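Local coordinates for sugar ABC transporter, periplasmic sugar-binding protein (Caulobacter crescentus, PDB 4IRX) that binds myo-inositol between its two lobes and probably delivers it to an ABC transporter for uptake, at residues D32-K36 and L37-V41; Q58-V62 and Q63-V67; K76-A79 and G80-D83; K151-H154 and D155-A159; L180-T183 and Q184-T188. All blocks are in the same frame, centred on the assembly; numbering follows the deposited sequence.

Contact 1: residues D32-K36 and L37-V41; sequences DEAAK and LGVKV
Leu37 folds back over the last turn of helix 21-37 and lies against Glu33, while Ala34, one residue on, faces the chain as it leaves the helix for strand 40-45. The leucine N gives its main bond to Glu33 O (2.9 Å, 141° at the hydrogen), with a weak second one to Ala34 O. With CG anti to the carbonyl carbon (chi1 -63°), the leucine branch is carried back along the helix, and its CD1 lies 3.7 Å from Glu33 CG. The glutamate chain, bent at chi2 (73°), crosses the leucine obliquely, and its carboxylate runs on to Arg256 and Arg260 of helix 251-268. An alanine in place of Leu37 would leave a gap beside the Glu33 chain, whose aliphatic part would probably lose its cover, although the arginines would still hold the carboxylate.

Ala34 serves the turn through both its carbonyl and its methyl group. Its O accepts the N-H of Val39 (3.0 Å), and Gly38 N bonds to Ala35 O from above the carbonyl plane; with the positive phi of Gly38 this makes a Schellman motif. The chain reverses there, so that Ala34 CB meets Val39 CG1 at 4.0 Å and Val41 CG1 at 3.8 Å, next to Leu259. This is the helix-to-strand corner of the beta-alpha-beta unit 10-15, 21-37 and 40-45. Ala34, Val39 and Val41 pack its inner side; the backbone bonds thus fix the turn, while the arginines of helix 251-268 tie the helix end to its neighbour through the Glu33 charge.

Contact 2: residues Q58-V62 and Q63-V67; sequences QAAAV and QGAKV
A Schellman motif closes helix 50-62 as Gln63, Gly64 and Ala65 turn back on the residues Ala59 to Ala61. Gly64, with a phi of 106°, takes the C-prime place, where a side chain would be jammed against the preceding carbonyl oxygen. Its N bonds to Ala61 O at 3.1 Å, arriving from above the carbonyl plane and not on a lone pair. The wider-spanning bond of the motif, from Ala65 N back to Ala60 O, is 3.0 Å long and fairly straight (156° at the hydrogen). One residue before the glycine, Gln63 N still makes a helical bond to Ala59 O, also 3.0 Å, and has a weak second acceptor in Ala60 O.

The reversal brings two methyl groups together, Ala60 CB and Ala65 CB, 4.0 Å apart, and both also touch Val12 of strand 10-15. On the outer side the extended Gln63 chain, its CG anti to the carbonyl carbon (chi1 -62°), runs back beside the last turn; its CG passes 3.4 Å from Ala59 O, and the side chain also reaches Leu2 of the N-terminal tag. A water bridges the two parts of the turn by donating to Ala61 O and to Ala65 O, each at 2.8 Å. Ala61 O is thus gripped twice, by the glycine N-H and by the water, in place of the next helical N-H it would meet if the helix went on. Beyond the turn the chain proceeds to strand 67-70; a glycine at C-prime with an apolar pair beneath it is characteristic of a Schellman ending, here at a helix-to-strand connection in a Rossmann-like lobe.

Contact 3: residues K76-A79 and G80-D83; sequences KALA and GAAD
Lys76 reaches Gly80 through a water, which donates to Lys76 O at 3.1 Å and accepts the glycine N-H. Lys76 opens a type I beta turn that ends at Ala79. Next in the chain, Ala77 O receives a second water at 2.7 Å, and that water accepts the N-H of Ala81. Water thus links the turn to amides at the start of helix 79-87, which have no earlier helical turn to bond to.

Leu78 carries the apolar part of the contact. Its CD1 meets Ala81 CB at 4.2 Å, and both side chains pack on Ile54 of helix 50-62, joining the start of this helix to its neighbour on the lobe. Leu78 O takes the N-H of Ala82 at 3.0 Å.

At Ala79, the O accepts Asp83 N, again at 3.0 Å and nearly straight (167° at the hydrogen). A third water donates to this same O and to Asp83 OD1, at 2.8 and 2.9 Å. The aspartate CG stands anti to its own carbonyl carbon (chi1 -80°), which sets the carboxylate back along the helix beside Ala79 O; its two oxygens accept the backbone N-H groups of Lys103 and Thr104.

Contact 4: residues K151-H154 and D155-A159; sequences KGVH and DGLAA
Lys151 and Asp155 form a salt bridge one turn apart on helix 144-160, NZ lying 2.9 Å from OD2, which receives it on its syn lone pair. The lysine leaves the backbone with CG opposite its N (chi1 167°), stays extended through its middle torsions and bends only at the end (chi4 -69°), which hooks NZ round to the carboxylate. Asp155 makes the complementary choice: its CG is anti to the carbonyl carbon and leans back over the preceding turn in a close approach, not a bond, to Lys151 O (3.1 Å). The bond which that carbonyl does accept is from Asp155 N, at 2.8 Å, so the residue pair is tied by backbone and side chain alike. With an asparagine in place of Asp155 the negative charge would be lost, and Lys151 NZ would probably be left without its ionic mate and its end freer to swing.

The helix belongs to the beta-alpha-beta unit of strands 132-138 and 164-171, and its other face looks onto the sheet. There Val153 and Leu157 lie side by side and point the same way, CG1 of the valine 4.0 Å from CD1 of the leucine; Val153 packs on Val136, and Leu157 on Val134 and Ile166. His154 O accepts Ala158 N at 2.8 Å, while the imidazole turns off to Glu169, which its NE2 meets in a hydrogen bond.

Contact 5: residues L180-T183 and Q184-T188; sequences LTVT and QNILT
Thr183 O takes the N-H of Leu187 at 2.8 Å, with an angle of 165° at the hydrogen. The two side chains lie alongside one another, with Thr183 CG2 4.1 Å from Leu187 CD1. The threonine holds that methyl anti to its backbone N and turns OG1 back along the helix, where it bonds to Ala179 O, satisfying a buried hydroxyl within the helix itself.

Equivalent i to i+4 bonds run from Gln184 N to Leu180 O at 2.9 Å and from Ile186 N to Val182 O at 3.1 Å. They belong to the middle of helix 176-189, which covers the four-stranded parallel sheet of its lobe. Val182 and Ile186 form the sheet-facing pair: pointing the same way, they meet through CG1 and CD1 at 3.9 Å and rest on Ile137 and Gln170 of two neighbouring strands.

Thr183 touches Ile137 too and also packs on Ala209 and Ala212 of helix 203-215. Towards that helix too goes Gln184, whose extended chain crosses Leu180; its CD lies 3.9 Å from Leu180 CD1, so the amide end is backed by a leucine methyl, and its CG passes 3.1 Å from Leu180 O.

How the contacts relate
The five contacts divide between the two lobes that enclose myo-inositol. Contacts 1, 2 and 3 belong to the lobe built on the seven-stranded mixed sheet; contacts 4 and 5 belong to the lobe with the four-stranded parallel sheet. Contacts 2 and 3 are the nearest pair, their centres about 15 Å apart and their closest atoms about 6 Å. Contacts 1 and 2 both end helices in Schellman turns, about 19 Å apart between centres, whereas contacts 4 and 5, with centres about 23 Å apart, each lie within a single helix. None lines the pocket: the side chains of Leu78 in contact 3 and Val153 in contact 4 are about 13 and 12 Å from the bound inositol.

Contact 1: residues D32-K36 and L37-V41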
loop_
_atom_site.group_PDB
_atom_site.type_symbol
_atom_site.label_atom_id
_atom_site.label_comp_id
_atom_site.label_asym_id
_atom_site.label_seq_id
_atom_site.Cartn_x
_atom_site.Cartn_y
_atom_site.Cartn_z
ATOM N N ASP A 32 6.336 -4.032 17.913
ATOM C CA ASP A 32 7.512 -4.849 18.260
ATOM C C ASP A 32 8.774 -4.002 18.240
ATOM O O ASP A 32 9.539 -3.939 19.212
ATOM C CB ASP A 32 7.668 -6.039 17.300
ATOM C CG ASP A 32 9.032 -6.740 17.430
ATOM O OD1 ASP A 32 9.449 -7.070 18.558
ATOM O OD2 ASP A 32 9.721 -6.931 16.385
ATOM N N GLU A 33 8.975 -3.322 17.115
ATOM C CA GLU A 33 10.167 -2.498 16.971
ATOM C C GLU A 33 10.213 -1.396 18.021
ATOM O O GLU A 33 11.283 -1.096 18.550
ATOM C CB GLU A 33 10.277 -1.931 15.553
ATOM C CG GLU A 33 11.636 -1.275 15.238
ATOM C CD GLU A 33 12.800 -2.249 15.039
ATOM O OE1 GLU A 33 12.576 -3.443 14.752
ATOM O OE2 GLU A 33 13.961 -1.801 15.178
ATOM N N ALA A 34 9.058 -0.828 18.359
ATOM C CA ALA A 34 9.037 0.260 19.329
ATOM C C ALA A 34 9.506 -0.225 20.701
ATOM O O ALA A 34 10.309 0.457 21.364
ATOM C CB ALA A 34 7.630 0.884 19.399
ATOM N N ALA A 35 9.040 -1.409 21.101
ATOM C CA ALA A 35 9.497 -2.013 22.344
ATOM C C ALA A 35 11.011 -2.220 22.313
ATOM O O ALA A 35 11.730 -1.771 23.216
ATOM C CB ALA A 35 8.775 -3.338 22.588
ATOM N N LYS A 36 11.502 -2.850 21.251
ATOM C CA LYS A 36 12.938 -3.105 21.115
ATOM C C LYS A 36 13.794 -1.853 21.156
ATOM O O LYS A 36 14.939 -1.878 21.630
ATOM C CB LYS A 36 13.226 -3.806 19.811
ATOM C CG LYS A 36 12.789 -5.236 19.782
ATOM C CD LYS A 36 12.795 -5.709 18.348
ATOM C CE LYS A 36 12.717 -7.211 18.303
ATOM N NZ LYS A 36 12.415 -7.640 16.920
ATOM N N LEU A 37 13.263 -0.749 20.646
ATOM C CA LEU A 37 14.033 0.486 20.591
ATOM C C LEU A 37 13.853 1.335 21.856
ATOM O O LEU A 37 14.467 2.396 21.963
ATOM C CB LEU A 37 13.658 1.301 19.345
ATOM C CG LEU A 37 13.991 0.600 18.049
ATOM C CD1 LEU A 37 13.533 1.466 16.875
ATOM C CD2 LEU A 37 15.484 0.316 17.985
ATOM N N GLY A 38 12.989 0.900 22.768
ATOM C CA GLY A 38 12.721 1.661 23.973
ATOM C C GLY A 38 12.030 2.970 23.696
ATOM O O GLY A 38 12.250 3.958 24.395
ATOM N N VAL A 39 11.181 2.996 22.675
ATOM C CA VAL A 39 10.449 4.209 22.340
ATOM C C VAL A 39 8.957 3.982 22.494
ATOM O O VAL A 39 8.419 2.940 22.095
ATOM C CB VAL A 39 10.839 4.728 20.908
ATOM C CG1 VAL A 39 10.383 3.789 19.787
ATOM C CG2 VAL A 39 10.334 6.147 20.657
ATOM N N LYS A 40 8.266 4.962 23.068
ATOM C CA LYS A 40 6.816 4.880 23.121
ATOM C C LYS A 40 6.253 5.369 21.799
ATOM O O LYS A 40 6.668 6.417 21.300
ATOM C CB LYS A 40 6.260 5.728 24.274
ATOM C CG LYS A 40 4.752 5.560 24.461
ATOM C CD LYS A 40 4.225 6.342 25.666
ATOM C CE LYS A 40 2.774 5.977 25.974
ATOM N NZ LYS A 40 2.256 6.733 27.171
ATOM N N VAL A 41 5.355 4.599 21.190
ATOM C CA VAL A 41 4.663 5.089 20.008
ATOM C C VAL A 41 3.216 5.397 20.335
ATOM O O VAL A 41 2.519 4.609 21.001
ATOM C CB VAL A 41 4.777 4.131 18.768
ATOM C CG1 VAL A 41 6.189 4.156 18.204
ATOM C CG2 VAL A 41 4.314 2.688 19.108
#

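Contact 2: residues Q58-V62 and Q63-V67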
loop_
_atom_site.group_PDB
_atom_site.type_symbol
_atom_site.label_atom_id
_atom_site.label_comp_id
_atom_site.label_asym_id
_atom_site.label_seq_id
_atom_site.Cartn_x
_atom_site.Cartn_y
_atom_site.Cartn_z
ATOM N N GLN A 58 -1.505 18.292 13.914
ATOM C CA GLN A 58 -1.389 19.593 14.579
ATOM C C GLN A 58 -1.373 19.419 16.096
ATOM O O GLN A 58 -0.568 20.051 16.794
ATOM C CB GLN A 58 -2.526 20.516 14.132
ATOM C CG GLN A 58 -2.372 21.027 12.693
ATOM C CD GLN A 58 -3.664 21.631 12.139
ATOM O OE1 GLN A 58 -4.723 21.551 12.770
ATOM N NE2 GLN A 58 -3.577 22.236 10.957
ATOM N N ALA A 59 -2.243 18.553 16.606
ATOM C CA ALA A 59 -2.314 18.314 18.033
ATOM C C ALA A 59 -1.035 17.672 18.571
ATOM O O ALA A 59 -0.543 18.033 19.649
ATOM C CB ALA A 59 -3.518 17.467 18.354
ATOM N N ALA A 60 -0.485 16.734 17.815
ATOM C CA ALA A 60 0.749 16.091 18.225
ATOM C C ALA A 60 1.864 17.124 18.360
ATOM O O ALA A 60 2.657 17.064 19.313
ATOM C CB ALA A 60 1.115 14.974 17.230
ATOM N N ALA A 61 1.910 18.079 17.437
ATOM C CA ALA A 61 2.933 19.130 17.471
ATOM C C ALA A 61 2.729 20.039 18.678
ATOM O O ALA A 61 3.677 20.341 19.397
ATOM C CB ALA A 61 2.907 19.950 16.197
ATOM N N VAL A 62 1.484 20.442 18.910
ATOM C CA VAL A 62 1.167 21.265 20.091
ATOM C C VAL A 62 1.613 20.592 21.394
ATOM O O VAL A 62 2.141 21.252 22.319
ATOM C CB VAL A 62 -0.334 21.608 20.116
ATOM C CG1 VAL A 62 -0.741 22.178 21.460
ATOM C CG2 VAL A 62 -0.612 22.623 19.030
ATOM N N GLN A 63 1.456 19.272 21.455
ATOM C CA GLN A 63 1.777 18.528 22.663
ATOM C C GLN A 63 3.221 18.028 22.736
ATOM O O GLN A 63 3.567 17.290 23.656
ATOM C CB GLN A 63 0.778 17.404 22.877
ATOM C CG GLN A 63 -0.666 17.929 23.067
ATOM C CD GLN A 63 -1.688 16.809 23.141
ATOM O OE1 GLN A 63 -1.374 15.700 23.566
ATOM N NE2 GLN A 63 -2.915 17.089 22.696
ATOM N N GLY A 64 4.065 18.445 21.794
ATOM C CA GLY A 64 5.493 18.234 21.958
ATOM C C GLY A 64 6.170 17.167 21.123
ATOM O O GLY A 64 7.363 16.953 21.262
ATOM N N ALA A 65 5.419 16.515 20.241
ATOM C CA ALA A 65 6.030 15.556 19.331
ATOM C C ALA A 65 7.159 16.205 18.552
ATOM O O ALA A 65 7.012 17.340 18.062
ATOM C CB ALA A 65 4.977 15.002 18.360
ATOM N N LYS A 66 8.285 15.503 18.432
ATOM C CA LYS A 66 9.415 16.039 17.682
ATOM C C LYS A 66 9.691 15.252 16.411
ATOM O O LYS A 66 10.373 15.754 15.510
ATOM C CB LYS A 66 10.683 16.158 18.552
ATOM C CG LYS A 66 10.507 17.000 19.814
ATOM C CD LYS A 66 10.149 18.434 19.463
ATOM C CE LYS A 66 11.338 19.205 18.933
ATOM N NZ LYS A 66 10.969 20.619 18.618
ATOM N N VAL A 67 9.176 14.016 16.336
ATOM C CA VAL A 67 9.169 13.257 15.082
ATOM C C VAL A 67 7.823 12.607 14.902
ATOM O O VAL A 67 7.270 12.034 15.854
ATOM C CB VAL A 67 10.244 12.145 15.047
ATOM C CG1 VAL A 67 10.250 11.497 13.670
ATOM C CG2 VAL A 67 11.608 12.700 15.389
HETATM O O HOH W 1 6.445 19.870 19.146
#

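Contact 3: residues K76-A79 and G80-D83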
loop_
_atom_site.group_PDB
_atom_site.type_symbol
_atom_site.label_atom_id
_atom_site.label_comp_id
_atom_site.label_asym_id
_atom_site.label_seq_id
_atom_site.Cartn_x
_atom_site.Cartn_y
_atom_site.Cartn_z
ATOM N N LYS A 76 -1.002 14.523 -1.635
ATOM C CA LYS A 76 -0.949 15.970 -1.853
ATOM C C LYS A 76 -1.628 16.758 -0.754
ATOM O O LYS A 76 -1.149 17.842 -0.391
ATOM C CB LYS A 76 -1.609 16.333 -3.185
ATOM C CG LYS A 76 -0.958 15.750 -4.408
ATOM C CD LYS A 76 0.446 16.279 -4.585
ATOM C CE LYS A 76 1.002 15.888 -5.947
ATOM N NZ LYS A 76 0.088 16.349 -7.023
ATOM N N ALA A 77 -2.729 16.238 -0.220
ATOM C CA ALA A 77 -3.538 16.965 0.755
ATOM C C ALA A 77 -2.839 17.178 2.098
ATOM O O ALA A 77 -3.158 18.097 2.838
ATOM C CB ALA A 77 -4.888 16.276 0.966
ATOM N N LEU A 78 -1.848 16.351 2.388
ATOM C CA LEU A 78 -1.135 16.451 3.653
ATOM C C LEU A 78 0.138 17.290 3.557
ATOM O O LEU A 78 0.862 17.437 4.541
ATOM C CB LEU A 78 -0.812 15.045 4.178
ATOM C CG LEU A 78 -1.877 14.413 5.090
ATOM C CD1 LEU A 78 -1.824 15.055 6.454
ATOM C CD2 LEU A 78 -3.271 14.525 4.505
ATOM N N ALA A 79 0.425 17.832 2.375
ATOM C CA ALA A 79 1.654 18.597 2.167
ATOM C C ALA A 79 1.695 19.862 3.034
ATOM O O ALA A 79 2.736 20.220 3.590
ATOM C CB ALA A 79 1.833 18.944 0.694
ATOM N N GLY A 80 0.550 20.514 3.182
ATOM C CA GLY A 80 0.452 21.711 4.005
ATOM C C GLY A 80 0.728 21.435 5.476
ATOM O O GLY A 80 1.469 22.176 6.141
ATOM N N ALA A 81 0.151 20.358 5.994
ATOM C CA ALA A 81 0.406 19.972 7.372
ATOM C C ALA A 81 1.875 19.611 7.594
ATOM O O ALA A 81 2.471 19.951 8.624
ATOM C CB ALA A 81 -0.500 18.815 7.762
ATOM N N ALA A 82 2.466 18.910 6.634
ATOM C CA ALA A 82 3.869 18.532 6.770
ATOM C C ALA A 82 4.755 19.771 6.817
ATOM O O ALA A 82 5.640 19.866 7.680
ATOM C CB ALA A 82 4.285 17.583 5.657
ATOM N N ASP A 83 4.506 20.725 5.915
ATOM C CA ASP A 83 5.252 21.981 5.916
ATOM C C ASP A 83 5.096 22.724 7.242
ATOM O O ASP A 83 6.075 23.261 7.770
ATOM C CB ASP A 83 4.769 22.897 4.780
ATOM C CG ASP A 83 5.347 22.527 3.431
ATOM O OD1 ASP A 83 6.291 21.724 3.360
ATOM O OD2 ASP A 83 4.857 23.060 2.415
HETATM O O HOH W 2 -1.762 20.306 1.344
HETATM O O HOH W 3 -2.194 19.792 4.649
HETATM O O HOH W 4 5.172 19.141 2.592
#

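Contact 4: residues K151-H154 and D155-A159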
loop_
_atom_site.group_PDB
_atom_site.type_symbol
_atom_site.label_atom_id
_atom_site.label_comp_id
_atom_site.label_asym_id
_atom_site.label_seq_id
_atom_site.Cartn_x
_atom_site.Cartn_y
_atom_site.Cartn_z
ATOM N N LYS A 151 0.826 3.733 -12.651
ATOM C CA LYS A 151 1.790 4.162 -13.690
ATOM C C LYS A 151 2.639 2.974 -14.161
ATOM O O LYS A 151 2.857 2.792 -15.339
ATOM C CB LYS A 151 2.694 5.324 -13.229
ATOM C CG LYS A 151 3.867 5.529 -14.192
ATOM C CD LYS A 151 4.664 6.780 -13.995
ATOM C CE LYS A 151 5.568 6.971 -15.210
ATOM N NZ LYS A 151 6.655 5.944 -15.289
ATOM N N GLY A 152 3.101 2.139 -13.231
ATOM C CA GLY A 152 3.918 0.988 -13.580
ATOM C C GLY A 152 3.143 -0.027 -14.431
ATOM O O GLY A 152 3.668 -0.592 -15.396
ATOM N N VAL A 153 1.877 -0.259 -14.074
ATOM C CA VAL A 153 0.977 -1.123 -14.857
ATOM C C VAL A 153 0.786 -0.584 -16.283
ATOM O O VAL A 153 0.947 -1.306 -17.263
ATOM C CB VAL A 153 -0.389 -1.273 -14.173
ATOM C CG1 VAL A 153 -1.408 -1.909 -15.106
ATOM C CG2 VAL A 153 -0.258 -2.085 -12.888
ATOM N N HIS A 154 0.511 0.715 -16.378
ATOM C CA HIS A 154 0.384 1.384 -17.654
ATOM C C HIS A 154 1.655 1.255 -18.473
ATOM O O HIS A 154 1.597 0.983 -19.673
ATOM C CB HIS A 154 0.083 2.861 -17.430
ATOM C CG HIS A 154 -1.280 3.126 -16.875
ATOM N ND1 HIS A 154 -1.655 4.363 -16.416
ATOM C CD2 HIS A 154 -2.351 2.310 -16.716
ATOM C CE1 HIS A 154 -2.918 4.311 -16.014
ATOM N NE2 HIS A 154 -3.354 3.074 -16.167
ATOM N N ASP A 155 2.804 1.490 -17.836
ATOM C CA ASP A 155 4.098 1.401 -18.532
ATOM C C ASP A 155 4.278 0.019 -19.181
ATOM O O ASP A 155 4.629 -0.081 -20.360
ATOM C CB ASP A 155 5.284 1.603 -17.578
ATOM C CG ASP A 155 5.435 3.035 -17.064
ATOM O OD1 ASP A 155 4.842 3.971 -17.626
ATOM O OD2 ASP A 155 6.161 3.199 -16.041
ATOM N N GLY A 156 4.011 -1.043 -18.419
ATOM C CA GLY A 156 4.264 -2.377 -18.918
ATOM C C GLY A 156 3.279 -2.785 -19.998
ATOM O O GLY A 156 3.670 -3.416 -20.981
ATOM N N LEU A 157 2.011 -2.414 -19.835
ATOM C CA LEU A 157 1.039 -2.738 -20.864
ATOM C C LEU A 157 1.204 -1.888 -22.140
ATOM O O LEU A 157 1.001 -2.400 -23.239
ATOM C CB LEU A 157 -0.402 -2.661 -20.318
ATOM C CG LEU A 157 -0.640 -3.614 -19.129
ATOM C CD1 LEU A 157 -2.092 -3.512 -18.663
ATOM C CD2 LEU A 157 -0.263 -5.059 -19.487
ATOM N N ALA A 158 1.599 -0.619 -22.002
ATOM C CA ALA A 158 1.886 0.220 -23.161
ATOM C C ALA A 158 3.064 -0.380 -23.913
ATOM O O ALA A 158 3.081 -0.404 -25.145
ATOM C CB ALA A 158 2.206 1.626 -22.743
ATOM N N ALA A 159 4.043 -0.883 -23.161
ATOM C CA ALA A 159 5.208 -1.506 -23.791
ATOM C C ALA A 159 4.839 -2.754 -24.557
ATOM O O ALA A 159 5.438 -3.070 -25.587
ATOM C CB ALA A 159 6.237 -1.856 -22.739
#

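Contact 5: residues L180-T183 and Q184-T188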
loop_
_atom_site.group_PDB
_atom_site.type_symbol
_atom_site.label_atom_id
_atom_site.label_comp_id
_atom_site.label_asym_id
_atom_site.label_seq_id
_atom_site.Cartn_x
_atom_site.Cartn_y
_atom_site.Cartn_z
ATOM N N LEU A 180 -15.774 -6.422 -4.536
ATOM C CA LEU A 180 -16.704 -7.455 -5.001
ATOM C C LEU A 180 -17.717 -6.868 -5.997
ATOM O O LEU A 180 -17.868 -7.343 -7.124
ATOM C CB LEU A 180 -17.423 -8.122 -3.810
ATOM C CG LEU A 180 -18.551 -9.098 -4.164
ATOM C CD1 LEU A 180 -18.028 -10.215 -4.983
ATOM C CD2 LEU A 180 -19.161 -9.667 -2.871
ATOM N N THR A 181 -18.381 -5.792 -5.606
ATOM C CA THR A 181 -19.445 -5.266 -6.445
ATOM C C THR A 181 -18.896 -4.561 -7.678
ATOM O O THR A 181 -19.453 -4.686 -8.780
ATOM C CB THR A 181 -20.364 -4.340 -5.656
ATOM O OG1 THR A 181 -19.590 -3.319 -5.044
ATOM C CG2 THR A 181 -21.089 -5.113 -4.539
ATOM N N VAL A 182 -17.788 -3.834 -7.516
ATOM C CA VAL A 182 -17.170 -3.176 -8.667
ATOM C C VAL A 182 -16.753 -4.230 -9.703
ATOM O O VAL A 182 -17.006 -4.081 -10.895
ATOM C CB VAL A 182 -15.951 -2.325 -8.241
ATOM C CG1 VAL A 182 -15.098 -1.931 -9.457
ATOM C CG2 VAL A 182 -16.423 -1.099 -7.484
ATOM N N THR A 183 -16.122 -5.309 -9.249
ATOM C CA THR A 183 -15.700 -6.382 -10.147
ATOM C C THR A 183 -16.893 -7.100 -10.784
ATOM O O THR A 183 -16.897 -7.360 -11.986
ATOM C CB THR A 183 -14.739 -7.376 -9.449
ATOM O OG1 THR A 183 -13.614 -6.642 -8.941
ATOM C CG2 THR A 183 -14.221 -8.429 -10.437
ATOM N N GLN A 184 -17.935 -7.338 -9.988
ATOM C CA GLN A 184 -19.138 -7.956 -10.542
ATOM C C GLN A 184 -19.718 -7.154 -11.688
ATOM O O GLN A 184 -20.050 -7.707 -12.743
ATOM C CB GLN A 184 -20.204 -8.144 -9.464
ATOM C CG GLN A 184 -19.877 -9.298 -8.517
ATOM C CD GLN A 184 -20.980 -9.552 -7.522
ATOM O OE1 GLN A 184 -21.387 -8.634 -6.790
ATOM N NE2 GLN A 184 -21.485 -10.787 -7.493
ATOM N N ASN A 185 -19.812 -5.838 -11.504
ATOM C CA ASN A 185 -20.412 -4.993 -12.511
ATOM C C ASN A 185 -19.542 -4.949 -13.777
ATOM O O ASN A 185 -20.067 -4.941 -14.900
ATOM C CB ASN A 185 -20.658 -3.611 -11.932
ATOM C CG ASN A 185 -21.878 -3.568 -11.050
ATOM O OD1 ASN A 185 -22.719 -4.471 -11.098
ATOM N ND2 ASN A 185 -21.980 -2.533 -10.220
ATOM N N ILE A 186 -18.218 -4.949 -13.595
ATOM C CA ILE A 186 -17.310 -4.994 -14.730
ATOM C C ILE A 186 -17.486 -6.305 -15.479
ATOM O O ILE A 186 -17.585 -6.313 -16.721
ATOM C CB ILE A 186 -15.860 -4.821 -14.277
ATOM C CG1 ILE A 186 -15.653 -3.392 -13.761
ATOM C CG2 ILE A 186 -14.918 -5.154 -15.434
ATOM C CD1 ILE A 186 -14.282 -3.187 -13.107
ATOM N N LEU A 187 -17.569 -7.408 -14.739
ATOM C CA LEU A 187 -17.770 -8.716 -15.394
ATOM C C LEU A 187 -19.078 -8.757 -16.167
ATOM O O LEU A 187 -19.121 -9.265 -17.277
ATOM C CB LEU A 187 -17.666 -9.866 -14.386
ATOM C CG LEU A 187 -16.287 -10.028 -13.744
ATOM C CD1 LEU A 187 -16.398 -11.068 -12.638
ATOM C CD2 LEU A 187 -15.260 -10.484 -14.801
ATOM N N THR A 188 -20.137 -8.201 -15.587
ATOM C CA THR A 188 -21.426 -8.166 -16.258
ATOM C C THR A 188 -21.349 -7.359 -17.546
ATOM O O THR A 188 -21.916 -7.751 -18.572
ATOM C CB THR A 188 -22.468 -7.572 -15.307
ATOM O OG1 THR A 188 -22.642 -8.481 -14.233
ATOM C CG2 THR A 188 -23.821 -7.332 -16.035
#